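Side-chain contacts in TRAP dicarboxylate transporter-DctP subunit (Desulfovibrio salexigens, PDB 4N6D), which probably binds a small organic acid in the periplasm and delivers it to a TRAP (tripartite ATP-independent periplasmic) transporter: residues G319-G322 against A323-L326; A123-D126 against L127-Y131; I238-M241 against N242-N245. All blocks are in the same frame, centred on the assembly; numbering follows the deposited sequence.

Overall arrangement
All three contacts are local, each within one continuous piece of chain, so they follow in series and none encloses or crosses another. From the N terminus, contact 2 comes first, in the last two turns of helix 117-131. Contact 3 follows, where strand 234-240 of the five-stranded mixed sheet turns into the short helix 241-245. Contact 1 comes last, between helix 294-317 and helix 322-337. Contacts 1 and 2 touch: V325 packs on L127 and Y131, which joins helix 322-337 to helix 117-131. Contact 3 stays apart, its nearest atoms about 8 Å from contact 2 and about 17 Å from contact 1.

Contact 1: G319-G322 against A323-L326; sequences GVDG and AAVL
D321 lies against A324 as the N-cap of helix 322-337. The carboxylate reaches forward to the first turn, with CG anti to the backbone N (chi1 -174°). This sets the whole group against the methyl of A324: D321 CG and A324 CB are 3.4 Å apart. The capping bond itself is weak, 3.4 Å from A324 N to D321 OD1. A water adds a second link. It donates to D321 OD1 and accepts from A323 N at 2.9 Å, so the carboxylate serves A324 N directly, if weakly, and A323 N, one residue earlier, through water. The negative charge also sits at the N-terminal end of the helix, which would probably favour it.

V320 and V325 meet on another side of the turn. Their side chains run obliquely to each other and touch by one methyl each, V320 CG1 to V325 CG2 at 3.9 Å. V320 places this methyl by holding CG1 anti to its backbone N (chi1 172°). V320 also packs on A315, and V325 on W311, both of helix 294-317. L127 and Y131 of helix 117-131 meet V325 as well. The pair thus lies where three helices come together.

G319 has positive phi and is the C-prime residue of the Schellman motif that ends the preceding helix. The chain therefore leaves one helix and enters the next within a few residues. G322 O receives L326 N at 2.9 Å. L326 CG lies 3.4 Å from G322 O. D321 O takes V325 N at 3.0 Å. V325 CG2 lies 3.3 Å from D321 O.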
loop_
_atom_site.group_PDB
_atom_site.type_symbol
_atom_site.label_atom_id
_atom_site.label_comp_id
_atom_site.label_asym_id
_atom_site.label_seq_id
_atom_site.Cartn_x
_atom_site.Cartn_y
_atom_site.Cartn_z
ATOM N N GLY A 319 -20.205 -9.376 9.046
ATOM C CA GLY A 319 -20.652 -10.521 8.250
ATOM C C GLY A 319 -19.611 -11.167 7.345
ATOM O O GLY A 319 -19.944 -11.991 6.460
ATOM N N VAL A 320 -18.349 -10.819 7.566
ATOM C CA VAL A 320 -17.252 -11.363 6.771
ATOM C C VAL A 320 -16.648 -12.590 7.451
ATOM O O VAL A 320 -16.477 -12.600 8.667
ATOM C CB VAL A 320 -16.176 -10.280 6.541
ATOM C CG1 VAL A 320 -14.921 -10.867 5.871
ATOM C CG2 VAL A 320 -16.751 -9.129 5.717
ATOM N N ASP A 321 -16.327 -13.623 6.663
ATOM C CA ASP A 321 -15.737 -14.863 7.191
ATOM C C ASP A 321 -14.218 -14.647 7.235
ATOM O O ASP A 321 -13.503 -14.943 6.270
ATOM C CB ASP A 321 -16.124 -16.035 6.274
ATOM C CG ASP A 321 -15.684 -17.405 6.801
ATOM O OD1 ASP A 321 -14.861 -17.491 7.750
ATOM O OD2 ASP A 321 -16.176 -18.390 6.208
ATOM N N GLY A 322 -13.743 -14.075 8.341
ATOM C CA GLY A 322 -12.361 -13.619 8.448
ATOM C C GLY A 322 -11.351 -14.746 8.258
ATOM O O GLY A 322 -10.344 -14.558 7.567
ATOM N N ALA A 323 -11.596 -15.901 8.861
ATOM C CA ALA A 323 -10.635 -16.995 8.715
ATOM C C ALA A 323 -10.569 -17.446 7.255
ATOM O O ALA A 323 -9.474 -17.761 6.727
ATOM C CB ALA A 323 -10.962 -18.164 9.635
ATOM N N ALA A 324 -11.716 -17.477 6.579
ATOM C CA ALA A 324 -11.721 -17.889 5.184
ATOM C C ALA A 324 -10.942 -16.909 4.322
ATOM O O ALA A 324 -10.211 -17.309 3.401
ATOM C CB ALA A 324 -13.145 -18.069 4.662
ATOM N N VAL A 325 -11.115 -15.614 4.593
ATOM C CA VAL A 325 -10.416 -14.587 3.847
ATOM C C VAL A 325 -8.907 -14.709 4.082
ATOM O O VAL A 325 -8.120 -14.649 3.127
ATOM C CB VAL A 325 -10.884 -13.184 4.277
ATOM C CG1 VAL A 325 -9.999 -12.103 3.669
ATOM C CG2 VAL A 325 -12.352 -12.957 3.881
ATOM N N LEU A 326 -8.487 -14.875 5.338
ATOM C CA LEU A 326 -7.056 -14.984 5.634
ATOM C C LEU A 326 -6.434 -16.190 4.940
ATOM O O LEU A 326 -5.323 -16.129 4.451
ATOM C CB LEU A 326 -6.798 -15.074 7.134
ATOM C CG LEU A 326 -7.042 -13.772 7.911
ATOM C CD1 LEU A 326 -7.293 -14.019 9.381
ATOM C CD2 LEU A 326 -5.894 -12.812 7.707
HETATM O O HOH W 1 -14.079 -16.705 10.227
#

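Contact 2: A123-D126 against L127-Y131; sequences ALWD and LYTKY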
loop_
_atom_site.group_PDB
_atom_site.type_symbol
_atom_site.label_atom_id
_atom_site.label_comp_id
_atom_site.label_asym_id
_atom_site.label_seq_id
_atom_site.Cartn_x
_atom_site.Cartn_y
_atom_site.Cartn_z
ATOM N N ALA A 123 -2.371 -9.848 -5.401
ATOM C CA ALA A 123 -3.188 -10.619 -4.464
ATOM C C ALA A 123 -4.428 -9.831 -4.055
ATOM O O ALA A 123 -5.524 -10.385 -3.966
ATOM C CB ALA A 123 -2.391 -11.048 -3.226
ATOM N N LEU A 124 -4.266 -8.528 -3.821
ATOM C CA LEU A 124 -5.400 -7.677 -3.454
ATOM C C LEU A 124 -6.478 -7.653 -4.546
ATOM O O LEU A 124 -7.685 -7.792 -4.250
ATOM C CB LEU A 124 -4.905 -6.264 -3.141
ATOM C CG LEU A 124 -5.936 -5.181 -2.819
ATOM C CD1 LEU A 124 -6.762 -5.472 -1.577
ATOM C CD2 LEU A 124 -5.177 -3.906 -2.703
ATOM N N TRP A 125 -6.051 -7.468 -5.786
ATOM C CA TRP A 125 -6.984 -7.441 -6.920
ATOM C C TRP A 125 -7.706 -8.785 -7.040
ATOM O O TRP A 125 -8.932 -8.834 -7.241
ATOM C CB TRP A 125 -6.232 -7.110 -8.219
ATOM C CG TRP A 125 -7.129 -7.178 -9.392
ATOM C CD1 TRP A 125 -7.161 -8.162 -10.342
ATOM C CD2 TRP A 125 -8.180 -6.269 -9.719
ATOM N NE1 TRP A 125 -8.164 -7.912 -11.248
ATOM C CE2 TRP A 125 -8.793 -6.744 -10.899
ATOM C CE3 TRP A 125 -8.658 -5.089 -9.136
ATOM C CZ2 TRP A 125 -9.864 -6.090 -11.497
ATOM C CZ3 TRP A 125 -9.715 -4.428 -9.747
ATOM C CH2 TRP A 125 -10.300 -4.924 -10.913
ATOM N N ASP A 126 -6.956 -9.884 -6.926
ATOM C CA ASP A 126 -7.571 -11.200 -6.986
ATOM C C ASP A 126 -8.576 -11.425 -5.850
ATOM O O ASP A 126 -9.639 -12.031 -6.058
ATOM C CB ASP A 126 -6.538 -12.335 -6.942
ATOM C CG ASP A 126 -5.824 -12.551 -8.256
ATOM O OD1 ASP A 126 -6.206 -11.940 -9.278
ATOM O OD2 ASP A 126 -4.906 -13.408 -8.266
ATOM N N LEU A 127 -8.240 -10.970 -4.644
ATOM C CA LEU A 127 -9.137 -11.159 -3.527
ATOM C C LEU A 127 -10.425 -10.382 -3.769
ATOM O O LEU A 127 -11.519 -10.900 -3.531
ATOM C CB LEU A 127 -8.486 -10.750 -2.197
ATOM C CG LEU A 127 -9.349 -11.093 -0.988
ATOM C CD1 LEU A 127 -9.228 -12.589 -0.633
ATOM C CD2 LEU A 127 -9.014 -10.212 0.224
ATOM N N TYR A 128 -10.287 -9.141 -4.228
ATOM C CA TYR A 128 -11.446 -8.320 -4.544
ATOM C C TYR A 128 -12.302 -8.992 -5.609
ATOM O O TYR A 128 -13.521 -9.071 -5.473
ATOM C CB TYR A 128 -11.036 -6.905 -5.001
ATOM C CG TYR A 128 -12.182 -6.244 -5.724
ATOM C CD1 TYR A 128 -13.263 -5.740 -5.016
ATOM C CD2 TYR A 128 -12.226 -6.230 -7.109
ATOM C CE1 TYR A 128 -14.331 -5.196 -5.672
ATOM C CE2 TYR A 128 -13.298 -5.684 -7.767
ATOM C CZ TYR A 128 -14.333 -5.176 -7.046
ATOM O OH TYR A 128 -15.405 -4.629 -7.713
ATOM N N THR A 129 -11.675 -9.485 -6.669
ATOM C CA THR A 129 -12.413 -10.071 -7.772
ATOM C C THR A 129 -13.175 -11.323 -7.320
ATOM O O THR A 129 -14.285 -11.607 -7.796
ATOM C CB THR A 129 -11.477 -10.427 -8.923
ATOM O OG1 THR A 129 -10.932 -9.211 -9.458
ATOM C CG2 THR A 129 -12.233 -11.179 -10.001
ATOM N N LYS A 130 -12.578 -12.061 -6.396
ATOM C CA LYS A 130 -13.190 -13.273 -5.887
ATOM C C LYS A 130 -14.393 -12.990 -4.987
ATOM O O LYS A 130 -15.421 -13.662 -5.082
ATOM C CB LYS A 130 -12.165 -14.118 -5.129
ATOM C CG LYS A 130 -12.766 -15.375 -4.532
ATOM C CD LYS A 130 -11.755 -16.209 -3.783
ATOM C CE LYS A 130 -12.377 -17.535 -3.387
ATOM N NZ LYS A 130 -11.376 -18.473 -2.860
ATOM N N TYR A 131 -14.245 -12.008 -4.101
ATOM C CA TYR A 131 -15.226 -11.779 -3.060
ATOM C C TYR A 131 -16.279 -10.744 -3.402
ATOM O O TYR A 131 -17.367 -10.790 -2.824
ATOM C CB TYR A 131 -14.536 -11.387 -1.738
ATOM C CG TYR A 131 -14.037 -12.582 -0.954
ATOM C CD1 TYR A 131 -12.799 -13.162 -1.238
ATOM C CD2 TYR A 131 -14.804 -13.163 0.038
ATOM C CE1 TYR A 131 -12.341 -14.288 -0.527
ATOM C CE2 TYR A 131 -14.353 -14.263 0.755
ATOM C CZ TYR A 131 -13.121 -14.824 0.466
ATOM O OH TYR A 131 -12.696 -15.940 1.159
#
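This is a contact along one helix, between side chains three and four residues apart near the C-terminal end of helix 117-131. W125 carries most of it. T129 OG1 lies over one face of the indole, set off toward the rim and 3.5 Å from W125 NE1. The hydroxyl does not bond to the ring. It donates to W125 O at 3.0 Å, from above the carbonyl plane. T129 N reaches the same oxygen at 2.9 Å from the opposite face, so two donors grip W125 O. T129 makes this possible by placing OG1 beside its own backbone N (chi1 -66°), which turns the hydroxyl back toward the preceding turn. This is the usual i to i-4 side-chain bond of a helical threonine.

Y128 meets the far end of the indole. Its CD2 is 4.1 Å from W125 CZ3, and the two ring planes are inclined at 41°. Both residues also pack on M144 of strand 139-146, and W125 touches R260 and A263 of helix 249-285. D126 points elsewhere: its carboxylate forms salt bridges to R260 and K335 and accepts from Y336 OH. K130, fully extended, reaches D328 of helix 322-337 in a salt bridge.

Contact 3: I238-M241 against N242-N245; sequences IMNM and NSWN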
loop_
_atom_site.group_PDB
_atom_site.type_symbol
_atom_site.label_atom_id
_atom_site.label_comp_id
_atom_site.label_asym_id
_atom_site.label_seq_id
_atom_site.Cartn_x
_atom_site.Cartn_y
_atom_site.Cartn_z
ATOM N N ILE A 238 -11.707 4.001 -7.492
ATOM C CA ILE A 238 -13.162 3.874 -7.580
ATOM C C ILE A 238 -13.729 4.854 -8.593
ATOM O O ILE A 238 -13.199 5.952 -8.762
ATOM C CB ILE A 238 -13.855 4.098 -6.186
ATOM C CG1 ILE A 238 -13.438 5.426 -5.539
ATOM C CG2 ILE A 238 -13.558 2.924 -5.242
ATOM C CD1 ILE A 238 -14.327 5.859 -4.345
ATOM N N MET A 239 -14.818 4.442 -9.244
ATOM C CA MET A 239 -15.489 5.286 -10.214
ATOM C C MET A 239 -16.967 5.421 -9.856
ATOM O O MET A 239 -17.613 4.460 -9.426
ATOM C CB MET A 239 -15.324 4.678 -11.607
ATOM C CG MET A 239 -16.022 5.475 -12.695
ATOM S SD MET A 239 -15.596 4.896 -14.345
ATOM C CE MET A 239 -16.076 6.302 -15.322
ATOM N N ASN A 240 -17.484 6.629 -10.040
ATOM C CA ASN A 240 -18.893 6.929 -9.801
ATOM C C ASN A 240 -19.763 6.034 -10.681
ATOM O O ASN A 240 -19.456 5.837 -11.861
ATOM C CB ASN A 240 -19.144 8.397 -10.134
ATOM C CG ASN A 240 -20.598 8.748 -10.103
ATOM O OD1 ASN A 240 -21.284 8.631 -11.114
ATOM N ND2 ASN A 240 -21.082 9.208 -8.948
ATOM N N MET A 241 -20.813 5.458 -10.112
ATOM C CA MET A 241 -21.624 4.501 -10.853
ATOM C C MET A 241 -22.358 5.129 -12.033
ATOM O O MET A 241 -22.472 4.504 -13.094
ATOM C CB MET A 241 -22.626 3.797 -9.936
ATOM C CG MET A 241 -23.299 2.652 -10.609
ATOM S SD MET A 241 -22.170 1.287 -10.804
ATOM C CE MET A 241 -22.026 0.788 -9.090
ATOM N N ASN A 242 -22.879 6.347 -11.886
ATOM C CA ASN A 242 -23.484 6.988 -13.050
ATOM C C ASN A 242 -22.476 7.213 -14.178
ATOM O O ASN A 242 -22.774 7.010 -15.358
ATOM C CB ASN A 242 -24.147 8.302 -12.641
ATOM C CG ASN A 242 -25.293 8.086 -11.693
ATOM O OD1 ASN A 242 -25.198 8.381 -10.505
ATOM N ND2 ASN A 242 -26.379 7.582 -12.204
ATOM N N SER A 243 -21.262 7.622 -13.817
ATOM C CA SER A 243 -20.206 7.754 -14.803
ATOM C C SER A 243 -19.890 6.430 -15.498
ATOM O O SER A 243 -19.753 6.389 -16.719
ATOM C CB SER A 243 -18.940 8.335 -14.160
ATOM O OG SER A 243 -19.236 9.570 -13.495
ATOM N N TRP A 244 -19.754 5.350 -14.725
ATOM C CA TRP A 244 -19.521 4.023 -15.293
ATOM C C TRP A 244 -20.660 3.608 -16.224
ATOM O O TRP A 244 -20.447 3.132 -17.356
ATOM C CB TRP A 244 -19.366 2.999 -14.158
ATOM C CG TRP A 244 -19.291 1.593 -14.650
ATOM C CD1 TRP A 244 -20.261 0.630 -14.542
ATOM C CD2 TRP A 244 -18.205 0.993 -15.364
ATOM N NE1 TRP A 244 -19.829 -0.542 -15.131
ATOM C CE2 TRP A 244 -18.576 -0.337 -15.652
ATOM C CE3 TRP A 244 -16.953 1.448 -15.789
ATOM C CZ2 TRP A 244 -17.728 -1.218 -16.325
ATOM C CZ3 TRP A 244 -16.118 0.570 -16.460
ATOM C CH2 TRP A 244 -16.517 -0.739 -16.730
ATOM N N ASN A 245 -21.881 3.813 -15.757
ATOM C CA ASN A 245 -23.064 3.399 -16.518
ATOM C C ASN A 245 -23.101 4.031 -17.904
ATOM O O ASN A 245 -23.577 3.419 -18.868
ATOM C CB ASN A 245 -24.331 3.795 -15.767
ATOM C CG ASN A 245 -24.576 2.966 -14.525
ATOM O OD1 ASN A 245 -23.905 1.955 -14.252
ATOM N ND2 ASN A 245 -25.579 3.375 -13.765
HETATM O O HOH W 2 -23.953 10.008 -8.828
#
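N240 and S243 form the tight part of this contact. N240 OD1 accepts from S243 N at 2.9 Å, in the plane of the amide and on a lone pair. The same oxygen lies 3.3 Å from S243 OG, but that hydroxyl has its own partner in D89. N240 ND2 donates to V83 O, so both ends of the amide are held and its rotation is fixed. N240 O takes W244 N at 2.9 Å, again in the carbonyl plane.

M239 fills the inner side. Its extended chain crosses W244 at about a right angle. The sulfur comes to the edge of the indole, near its plane, with M239 SD 4.0 Å from W244 CE3. The terminal methyl goes on to S243, M239 CE to S243 CB at 3.7 Å. M239 also packs on I90 and L142, and W244 on L255 of helix 249-285.

N240 is the N-cap of helix 241-245, at the step from strand 234-240 of the five-stranded sheet into the helix. M239 makes a Met-aromatic contact with W244, and M241 makes a second.

The outer side is looser. M241 bends at chi2 and chi3 (72° and 70°), which brings its sulfur round to the indole of W244. M241 SD is 4.2 Å from W244 CD1, approaching obliquely. N245 and N242 are exposed. N245 lies obliquely across M241, its OD1 3.8 Å from M241 CG. A water accepts from N240 ND2, the second partner of that nitrogen beside V83 O, and donates to N242 OD1 at 2.6 Å.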